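Long-range contact in protein similar to metal-dependent hydrolase (Staphylococcus aureus subsp. aureus Mu50, PDB 3ESH), which is probably a metal-dependent hydrolase of the metallo-beta-lactamase superfamily, its substrate not established: residues E127-W138 against Y160-F171. Residues are numbered along the deposited sequence; the frame is centred on the assembly and turned at random.
Sequences ENAIHVVQQDEW and YSNKLILFEKHF
Strand 130-134, helix 135-142 and strand 164-167 form a beta-alpha-beta crossover of the metallo-beta-lactamase fold; the two strands run parallel, pairing His131 with Leu164 and Val132 with Ile165, and strand 164-167 is an edge strand of its sheet within the chain. The backbone ladder alternates from His131 N to Lys163 O (3.0 Å) through Ile165 N to His131 O, Val133 N to Ile165 O and Phe167 N to Val133 O, ending with Gln135 N on Phe167 O (2.8 Å), where the helix begins. At the other end the Lys163 chain turns at its last torsion, chi4 62°, and NZ donates to Glu127 O at 2.8 Å, nearly along the C=O axis. On the face of His131, Leu164 and Leu166, Tyr160 CB sits over the His131 ring, 3.5 Å from its centroid; the ring planes lie only 13° apart, but the rings are offset so far that they scarcely overlap. Trp138 swings its indole back over the strands, CG anti to the backbone N (chi1 177°), and Leu164 CD2 lies on its face, 3.8 Å from the centroid of the five-membered ring. Leu166 CD2 meets Trp138 CB at 3.7 Å. On the face of Val132 and Ile165, Val132 CG1 touches Phe171 CD2 at 3.6 Å. A neighbouring subunit packs its Pro238 on Ile165, and its Arg231 forms salt bridges with Asp136 and Glu168. Five backbone bonds thus fix the register, the Leu164-Trp138 CH-pi contact joins crossover helix to edge strand, and Asp136 and Glu168 probably gain charge balance from that arginine.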
loop_
_atom_site.group_PDB
_atom_site.type_symbol
_atom_site.label_atom_id
_atom_site.label_comp_id
_atom_site.label_asym_id
_atom_site.label_seq_id
_atom_site.Cartn_x
_atom_site.Cartn_y
_atom_site.Cartn_z
ATOM N N GLU A 127 6.719 -32.698 -21.427
ATOM C CA GLU A 127 7.084 -33.463 -20.228
ATOM C C GLU A 127 8.419 -33.210 -19.526
ATOM O O GLU A 127 8.504 -33.367 -18.304
ATOM C CB GLU A 127 7.033 -34.953 -20.540
ATOM C CG GLU A 127 5.760 -35.435 -21.218
ATOM C CD GLU A 127 5.841 -36.902 -21.650
ATOM O OE1 GLU A 127 5.029 -37.300 -22.521
ATOM O OE2 GLU A 127 6.699 -37.656 -21.120
ATOM N N ASN A 128 9.467 -32.870 -20.269
ATOM C CA ASN A 128 10.771 -32.635 -19.662
ATOM C C ASN A 128 11.064 -31.157 -19.428
ATOM O O ASN A 128 12.108 -30.806 -18.876
ATOM C CB ASN A 128 11.886 -33.208 -20.534
ATOM C CG ASN A 128 11.696 -34.671 -20.836
ATOM O OD1 ASN A 128 11.536 -35.489 -19.933
ATOM N ND2 ASN A 128 11.714 -35.012 -22.118
ATOM N N ALA A 129 10.137 -30.295 -19.828
ATOM C CA ALA A 129 10.337 -28.859 -19.682
ATOM C C ALA A 129 10.013 -28.260 -18.328
ATOM O O ALA A 129 9.032 -28.630 -17.677
ATOM C CB ALA A 129 9.552 -28.108 -20.760
ATOM N N ILE A 130 10.863 -27.333 -17.906
ATOM C CA ILE A 130 10.652 -26.617 -16.665
ATOM C C ILE A 130 9.689 -25.490 -17.052
ATOM O O ILE A 130 9.892 -24.829 -18.072
ATOM C CB ILE A 130 11.978 -26.015 -16.141
ATOM C CG1 ILE A 130 12.858 -27.131 -15.582
ATOM C CG2 ILE A 130 11.702 -24.949 -15.097
ATOM C CD1 ILE A 130 14.227 -26.667 -15.147
ATOM N N HIS A 131 8.637 -25.286 -16.267
ATOM C CA HIS A 131 7.670 -24.235 -16.562
ATOM C C HIS A 131 7.823 -23.055 -15.607
ATOM O O HIS A 131 7.749 -23.201 -14.388
ATOM C CB HIS A 131 6.248 -24.797 -16.523
ATOM C CG HIS A 131 5.975 -25.811 -17.595
ATOM N ND1 HIS A 131 4.796 -25.839 -18.309
ATOM C CD2 HIS A 131 6.747 -26.798 -18.105
ATOM C CE1 HIS A 131 4.858 -26.797 -19.219
ATOM N NE2 HIS A 131 6.026 -27.391 -19.115
ATOM N N VAL A 132 8.042 -21.877 -16.184
ATOM C CA VAL A 132 8.250 -20.650 -15.415
ATOM C C VAL A 132 7.074 -19.688 -15.470
ATOM O O VAL A 132 6.627 -19.291 -16.555
ATOM C CB VAL A 132 9.511 -19.948 -15.924
ATOM C CG1 VAL A 132 9.876 -18.792 -15.043
ATOM C CG2 VAL A 132 10.642 -20.950 -15.982
ATOM N N VAL A 133 6.572 -19.317 -14.297
ATOM C CA VAL A 133 5.452 -18.386 -14.195
ATOM C C VAL A 133 5.695 -17.393 -13.065
ATOM O O VAL A 133 6.334 -17.710 -12.067
ATOM C CB VAL A 133 4.103 -19.113 -13.898
ATOM C CG1 VAL A 133 2.950 -18.135 -13.999
ATOM C CG2 VAL A 133 3.908 -20.283 -14.852
ATOM N N GLN A 134 5.202 -16.173 -13.235
ATOM C CA GLN A 134 5.352 -15.164 -12.205
ATOM C C GLN A 134 4.481 -15.708 -11.056
ATOM O O GLN A 134 3.394 -16.261 -11.284
ATOM C CB GLN A 134 4.897 -13.800 -12.754
ATOM C CG GLN A 134 3.820 -13.057 -11.980
ATOM C CD GLN A 134 4.332 -12.396 -10.738
ATOM O OE1 GLN A 134 5.478 -11.977 -10.668
ATOM N NE2 GLN A 134 3.473 -12.273 -9.755
ATOM N N GLN A 135 4.977 -15.581 -9.829
ATOM C CA GLN A 135 4.281 -16.118 -8.658
ATOM C C GLN A 135 2.845 -15.646 -8.430
ATOM O O GLN A 135 1.978 -16.458 -8.081
ATOM C CB GLN A 135 5.124 -15.877 -7.405
ATOM C CG GLN A 135 4.533 -16.369 -6.117
ATOM C CD GLN A 135 5.581 -16.544 -5.034
ATOM O OE1 GLN A 135 6.555 -15.790 -4.957
ATOM N NE2 GLN A 135 5.384 -17.539 -4.184
ATOM N N ASP A 136 2.572 -14.358 -8.630
ATOM C CA ASP A 136 1.204 -13.853 -8.418
ATOM C C ASP A 136 0.286 -14.258 -9.561
ATOM O O ASP A 136 -0.910 -14.482 -9.346
ATOM C CB ASP A 136 1.217 -12.335 -8.259
ATOM C CG ASP A 136 2.056 -11.890 -7.088
ATOM O OD1 ASP A 136 1.730 -12.279 -5.954
ATOM O OD2 ASP A 136 3.038 -11.169 -7.286
ATOM N N GLU A 137 0.850 -14.357 -10.766
ATOM C CA GLU A 137 0.087 -14.771 -11.941
ATOM C C GLU A 137 -0.437 -16.166 -11.638
ATOM O O GLU A 137 -1.623 -16.441 -11.796
ATOM C CB GLU A 137 0.990 -14.827 -13.179
ATOM C CG GLU A 137 0.310 -15.316 -14.458
ATOM C CD GLU A 137 -0.791 -14.369 -14.946
ATOM O OE1 GLU A 137 -0.568 -13.137 -14.884
ATOM O OE2 GLU A 137 -1.868 -14.846 -15.403
ATOM N N TRP A 138 0.466 -17.034 -11.189
ATOM C CA TRP A 138 0.132 -18.415 -10.857
ATOM C C TRP A 138 -0.937 -18.502 -9.761
ATOM O O TRP A 138 -1.890 -19.291 -9.863
ATOM C CB TRP A 138 1.400 -19.148 -10.431
ATOM C CG TRP A 138 1.155 -20.532 -10.015
ATOM C CD1 TRP A 138 1.155 -21.014 -8.735
ATOM C CD2 TRP A 138 0.748 -21.625 -10.856
ATOM N NE1 TRP A 138 0.758 -22.334 -8.730
ATOM C CE2 TRP A 138 0.503 -22.731 -10.013
ATOM C CE3 TRP A 138 0.564 -21.771 -12.239
ATOM C CZ2 TRP A 138 0.080 -23.968 -10.509
ATOM C CZ3 TRP A 138 0.142 -23.003 -12.733
ATOM C CH2 TRP A 138 -0.099 -24.084 -11.868
ATOM N N TYR A 160 2.610 -30.562 -15.736
ATOM C CA TYR A 160 3.670 -29.581 -15.901
ATOM C C TYR A 160 3.914 -28.893 -14.572
ATOM O O TYR A 160 5.048 -28.540 -14.258
ATOM C CB TYR A 160 3.310 -28.551 -16.981
ATOM C CG TYR A 160 2.089 -27.704 -16.689
ATOM C CD1 TYR A 160 2.162 -26.587 -15.861
ATOM C CD2 TYR A 160 0.863 -28.022 -17.246
ATOM C CE1 TYR A 160 1.039 -25.814 -15.600
ATOM C CE2 TYR A 160 -0.270 -27.263 -16.991
ATOM C CZ TYR A 160 -0.175 -26.161 -16.171
ATOM O OH TYR A 160 -1.298 -25.410 -15.935
ATOM N N SER A 161 2.858 -28.725 -13.781
ATOM C CA SER A 161 3.003 -28.069 -12.492
ATOM C C SER A 161 4.030 -28.771 -11.610
ATOM O O SER A 161 4.376 -28.266 -10.554
ATOM C CB SER A 161 1.660 -27.992 -11.761
ATOM O OG SER A 161 1.321 -29.235 -11.185
ATOM N N ASN A 162 4.521 -29.931 -12.047
ATOM C CA ASN A 162 5.525 -30.678 -11.291
ATOM C C ASN A 162 6.875 -29.984 -11.362
ATOM O O ASN A 162 7.579 -29.902 -10.370
ATOM C CB ASN A 162 5.677 -32.114 -11.822
ATOM C CG ASN A 162 4.507 -33.015 -11.436
ATOM O OD1 ASN A 162 4.131 -33.092 -10.268
ATOM N ND2 ASN A 162 3.931 -33.702 -12.420
ATOM N N LYS A 163 7.236 -29.492 -12.542
ATOM C CA LYS A 163 8.507 -28.817 -12.733
ATOM C C LYS A 163 8.310 -27.306 -12.821
ATOM O O LYS A 163 8.979 -26.616 -13.593
ATOM C CB LYS A 163 9.188 -29.335 -14.002
ATOM C CG LYS A 163 9.364 -30.842 -14.033
ATOM C CD LYS A 163 10.428 -31.244 -15.035
ATOM C CE LYS A 163 10.526 -32.755 -15.147
ATOM N NZ LYS A 163 9.245 -33.361 -15.643
ATOM N N LEU A 164 7.394 -26.805 -12.000
ATOM C CA LEU A 164 7.069 -25.383 -11.967
ATOM C C LEU A 164 8.040 -24.562 -11.125
ATOM O O LEU A 164 8.338 -24.911 -9.988
ATOM C CB LEU A 164 5.658 -25.199 -11.419
ATOM C CG LEU A 164 5.131 -23.767 -11.434
ATOM C CD1 LEU A 164 4.570 -23.457 -12.823
ATOM C CD2 LEU A 164 4.043 -23.595 -10.388
ATOM N N ILE A 165 8.548 -23.475 -11.698
ATOM C CA ILE A 165 9.454 -22.576 -10.986
ATOM C C ILE A 165 8.763 -21.201 -10.999
ATOM O O ILE A 165 8.272 -20.763 -12.043
ATOM C CB ILE A 165 10.837 -22.464 -11.686
ATOM C CG1 ILE A 165 11.598 -23.781 -11.564
ATOM C CG2 ILE A 165 11.655 -21.334 -11.067
ATOM C CD1 ILE A 165 11.941 -24.177 -10.129
ATOM N N LEU A 166 8.718 -20.538 -9.846
ATOM C CA LEU A 166 8.082 -19.241 -9.731
ATOM C C LEU A 166 9.086 -18.135 -9.489
ATOM O O LEU A 166 10.108 -18.345 -8.840
ATOM C CB LEU A 166 7.077 -19.236 -8.582
ATOM C CG LEU A 166 5.955 -20.250 -8.723
ATOM C CD1 LEU A 166 5.241 -20.419 -7.415
ATOM C CD2 LEU A 166 5.020 -19.811 -9.815
ATOM N N PHE A 167 8.776 -16.953 -10.017
ATOM C CA PHE A 167 9.623 -15.783 -9.837
ATOM C C PHE A 167 8.734 -14.575 -9.491
ATOM O O PHE A 167 7.541 -14.529 -9.842
ATOM C CB PHE A 167 10.453 -15.531 -11.112
ATOM C CG PHE A 167 9.717 -14.789 -12.195
ATOM C CD1 PHE A 167 9.873 -13.424 -12.338
ATOM C CD2 PHE A 167 8.854 -15.456 -13.048
ATOM C CE1 PHE A 167 9.180 -12.724 -13.323
ATOM C CE2 PHE A 167 8.156 -14.781 -14.032
ATOM C CZ PHE A 167 8.317 -13.407 -14.172
ATOM N N GLU A 168 9.315 -13.605 -8.789
ATOM C CA GLU A 168 8.566 -12.419 -8.400
ATOM C C GLU A 168 8.703 -11.241 -9.358
ATOM O O GLU A 168 7.741 -10.895 -10.041
ATOM C CB GLU A 168 8.944 -12.002 -6.972
ATOM C CG GLU A 168 8.460 -13.010 -5.931
ATOM C CD GLU A 168 8.768 -12.614 -4.490
ATOM O OE1 GLU A 168 8.356 -13.371 -3.576
ATOM O OE2 GLU A 168 9.412 -11.566 -4.273
ATOM N N LYS A 169 9.887 -10.638 -9.431
ATOM C CA LYS A 169 10.092 -9.485 -10.306
ATOM C C LYS A 169 10.847 -9.802 -11.601
ATOM O O LYS A 169 10.404 -9.436 -12.695
ATOM C CB LYS A 169 10.804 -8.364 -9.536
ATOM C CG LYS A 169 10.895 -7.052 -10.302
ATOM C CD LYS A 169 11.771 -6.038 -9.585
ATOM C CE LYS A 169 12.206 -4.926 -10.528
ATOM N NZ LYS A 169 13.241 -4.042 -9.914
ATOM N N HIS A 170 11.995 -10.461 -11.487
ATOM C CA HIS A 170 12.777 -10.825 -12.675
ATOM C C HIS A 170 13.379 -12.212 -12.519
ATOM O O HIS A 170 13.498 -12.719 -11.411
ATOM C CB HIS A 170 13.872 -9.786 -12.957
ATOM C CG HIS A 170 14.627 -9.356 -11.738
ATOM N ND1 HIS A 170 15.437 -10.208 -11.018
ATOM C CD2 HIS A 170 14.677 -8.160 -11.101
ATOM C CE1 HIS A 170 15.952 -9.558 -9.988
ATOM N NE2 HIS A 170 15.505 -8.313 -10.016
ATOM N N PHE A 171 13.733 -12.830 -13.640
ATOM C CA PHE A 171 14.316 -14.171 -13.638
ATOM C C PHE A 171 15.012 -14.419 -14.968
ATOM O O PHE A 171 14.445 -14.162 -16.028
ATOM C CB PHE A 171 13.217 -15.213 -13.422
ATOM C CG PHE A 171 13.719 -16.633 -13.322
ATOM C CD1 PHE A 171 14.740 -16.970 -12.442
ATOM C CD2 PHE A 171 13.137 -17.644 -14.083
ATOM C CE1 PHE A 171 15.173 -18.302 -12.321
ATOM C CE2 PHE A 171 13.566 -18.975 -13.967
ATOM C CZ PHE A 171 14.578 -19.305 -13.090
#